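Local coordinates for hypothetical bacterial 6-phosphogluconolactonase (Bacteroides fragilis, PDB 3SCY), which is a seven-bladed beta-propeller of the lactonase family that probably hydrolyses 6-phosphogluconolactone, at residues Pro213-Phe218 with Ser261-Leu266. Sequence-based numbering, arbitrary orientation.
Sequences PRHLIF and SGDIHL
His215 and Arg214 make the two hydrogen bonds that join strand 213-218 to strand 261-266. The first is nearly straight: His215 ND1 donates to Asp263 OD1 over 3.0 Å at an N-H...O angle of 174°. The oxygen lies in the imidazole plane, yet the histidine reaches it from above the carboxylate, the two planes standing 83° apart. Asp263 is gripped from its own strand too, with His265 NE2 on OD2 at 2.8 Å, again from above the carboxylate plane, and OD2 also takes the backbone N of Phe311. One carboxylate thus bridges two histidines, which fixes its rotation.

Arg214 is extended from CG to NE, with CG opposite its backbone N (chi1 -169°), and this reach carries the guanidinium across to the backbone of Gly262. NH1 bonds to Gly262 O at 2.9 Å, sitting well above the carbonyl plane, while Arg214 CD packs 3.4 Å from Ser261 O. The same NH1 lies over one face of the His215 ring, towards its rim, and NE is held by a salt bridge to Glu230.

These are the innermost strands of two successive propeller blades, running side by side in the same direction, nearly parallel, near the centre of the chain. Arg214 and His215 both face Ile228 of the next strand, forming a classic beta bulge that lets two consecutive side chains point at the neighbouring blade.

Farther along, the contact turns apolar. Ile217 CD1 wedges between Ile264 and Leu266, 3.9 Å from Ile264 CG1 and equally far from Leu266 CG, while Ile217 CG2 rests 3.4 Å from Ile264 O. On the other branch of Ile264, CG2 packs against the carbonyl oxygen of His215.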
loop_
_atom_site.group_PDB
_atom_site.type_symbol
_atom_site.label_atom_id
_atom_site.label_comp_id
_atom_site.label_asym_id
_atom_site.label_seq_id
_atom_site.Cartn_x
_atom_site.Cartn_y
_atom_site.Cartn_z
ATOM N N PRO A 213 -7.578 2.068 11.568
ATOM C CA PRO A 213 -6.787 1.115 10.749
ATOM C C PRO A 213 -6.421 1.663 9.388
ATOM O O PRO A 213 -7.287 2.193 8.698
ATOM C CB PRO A 213 -7.740 -0.091 10.580
ATOM C CG PRO A 213 -8.688 0.008 11.677
ATOM C CD PRO A 213 -8.813 1.443 12.090
ATOM N N ARG A 214 -5.133 1.569 9.007
ATOM C CA ARG A 214 -4.722 2.136 7.741
ATOM C C ARG A 214 -4.279 1.017 6.805
ATOM O O ARG A 214 -5.079 0.611 5.964
ATOM C CB ARG A 214 -3.637 3.229 7.906
ATOM C CG ARG A 214 -3.398 4.021 6.613
ATOM C CD ARG A 214 -2.408 5.164 6.847
ATOM N NE ARG A 214 -2.420 6.096 5.709
ATOM C CZ ARG A 214 -1.706 5.925 4.595
ATOM N NH1 ARG A 214 -0.863 4.907 4.487
ATOM N NH2 ARG A 214 -1.813 6.788 3.595
ATOM N N HIS A 215 -3.036 0.516 6.921
ATOM C CA HIS A 215 -2.549 -0.507 6.004
ATOM C C HIS A 215 -2.276 -1.809 6.711
ATOM O O HIS A 215 -1.871 -1.810 7.871
ATOM C CB HIS A 215 -1.270 -0.037 5.276
ATOM C CG HIS A 215 -1.501 0.933 4.153
ATOM N ND1 HIS A 215 -0.429 1.426 3.404
ATOM C CD2 HIS A 215 -2.646 1.519 3.713
ATOM C CE1 HIS A 215 -0.965 2.227 2.487
ATOM N NE2 HIS A 215 -2.290 2.334 2.642
ATOM N N LEU A 216 -2.464 -2.914 6.001
ATOM C CA LEU A 216 -2.305 -4.291 6.489
ATOM C C LEU A 216 -1.347 -5.069 5.612
ATOM O O LEU A 216 -1.413 -4.961 4.376
ATOM C CB LEU A 216 -3.675 -4.982 6.474
ATOM C CG LEU A 216 -3.728 -6.439 7.008
ATOM C CD1 LEU A 216 -3.623 -6.486 8.552
ATOM C CD2 LEU A 216 -5.060 -7.095 6.620
ATOM N N ILE A 217 -0.473 -5.874 6.258
ATOM C CA ILE A 217 0.483 -6.730 5.572
ATOM C C ILE A 217 0.485 -8.103 6.234
ATOM O O ILE A 217 0.030 -8.258 7.381
ATOM C CB ILE A 217 1.910 -6.164 5.501
ATOM C CG1 ILE A 217 2.441 -5.928 6.953
ATOM C CG2 ILE A 217 1.964 -4.869 4.644
ATOM C CD1 ILE A 217 3.922 -5.659 7.058
ATOM N N PHE A 218 1.023 -9.081 5.520
ATOM C CA PHE A 218 1.185 -10.458 6.000
ATOM C C PHE A 218 2.632 -10.815 5.984
ATOM O O PHE A 218 3.373 -10.291 5.143
ATOM C CB PHE A 218 0.431 -11.465 5.096
ATOM C CG PHE A 218 -1.051 -11.229 5.135
ATOM C CD1 PHE A 218 -1.842 -11.845 6.096
ATOM C CD2 PHE A 218 -1.650 -10.337 4.252
ATOM C CE1 PHE A 218 -3.215 -11.572 6.168
ATOM C CE2 PHE A 218 -3.019 -10.087 4.311
ATOM C CZ PHE A 218 -3.779 -10.683 5.283
ATOM N N SER A 261 0.149 8.056 11.549
ATOM C CA SER A 261 0.948 6.904 11.097
ATOM C C SER A 261 0.580 6.504 9.660
ATOM O O SER A 261 -0.521 6.802 9.181
ATOM C CB SER A 261 0.847 5.744 12.068
ATOM O OG SER A 261 1.483 6.125 13.283
ATOM N N GLY A 262 1.579 5.987 8.944
ATOM C CA GLY A 262 1.450 5.786 7.513
ATOM C C GLY A 262 1.527 4.379 6.971
ATOM O O GLY A 262 0.496 3.721 6.776
ATOM N N ASP A 263 2.724 3.955 6.634
ATOM C CA ASP A 263 2.902 2.677 5.968
ATOM C C ASP A 263 3.620 1.633 6.850
ATOM O O ASP A 263 4.133 1.940 7.916
ATOM C CB ASP A 263 3.666 2.907 4.666
ATOM C CG ASP A 263 3.428 1.880 3.572
ATOM O OD1 ASP A 263 2.528 0.994 3.752
ATOM O OD2 ASP A 263 4.102 1.976 2.529
ATOM N N ILE A 264 3.568 0.386 6.404
ATOM C CA ILE A 264 4.116 -0.726 7.171
ATOM C C ILE A 264 4.657 -1.790 6.230
ATOM O O ILE A 264 4.008 -2.169 5.249
ATOM C CB ILE A 264 3.014 -1.309 8.128
ATOM C CG1 ILE A 264 3.617 -2.333 9.109
ATOM C CG2 ILE A 264 1.793 -1.880 7.341
ATOM C CD1 ILE A 264 2.616 -2.731 10.267
ATOM N N HIS A 265 5.897 -2.278 6.534
ATOM C CA HIS A 265 6.569 -3.279 5.731
ATOM C C HIS A 265 7.477 -4.139 6.564
ATOM O O HIS A 265 8.127 -3.661 7.495
ATOM C CB HIS A 265 7.422 -2.645 4.607
ATOM C CG HIS A 265 6.631 -1.892 3.596
ATOM N ND1 HIS A 265 6.150 -2.511 2.455
ATOM C CD2 HIS A 265 6.224 -0.602 3.601
ATOM C CE1 HIS A 265 5.465 -1.582 1.810
ATOM N NE2 HIS A 265 5.461 -0.424 2.471
ATOM N N LEU A 266 7.529 -5.414 6.207
ATOM C CA LEU A 266 8.467 -6.328 6.792
ATOM C C LEU A 266 9.674 -6.392 5.895
ATOM O O LEU A 266 9.532 -6.342 4.658
ATOM C CB LEU A 266 7.839 -7.738 6.906
ATOM C CG LEU A 266 6.888 -7.964 8.056
ATOM C CD1 LEU A 266 5.967 -9.112 7.780
ATOM C CD2 LEU A 266 7.642 -8.243 9.347
#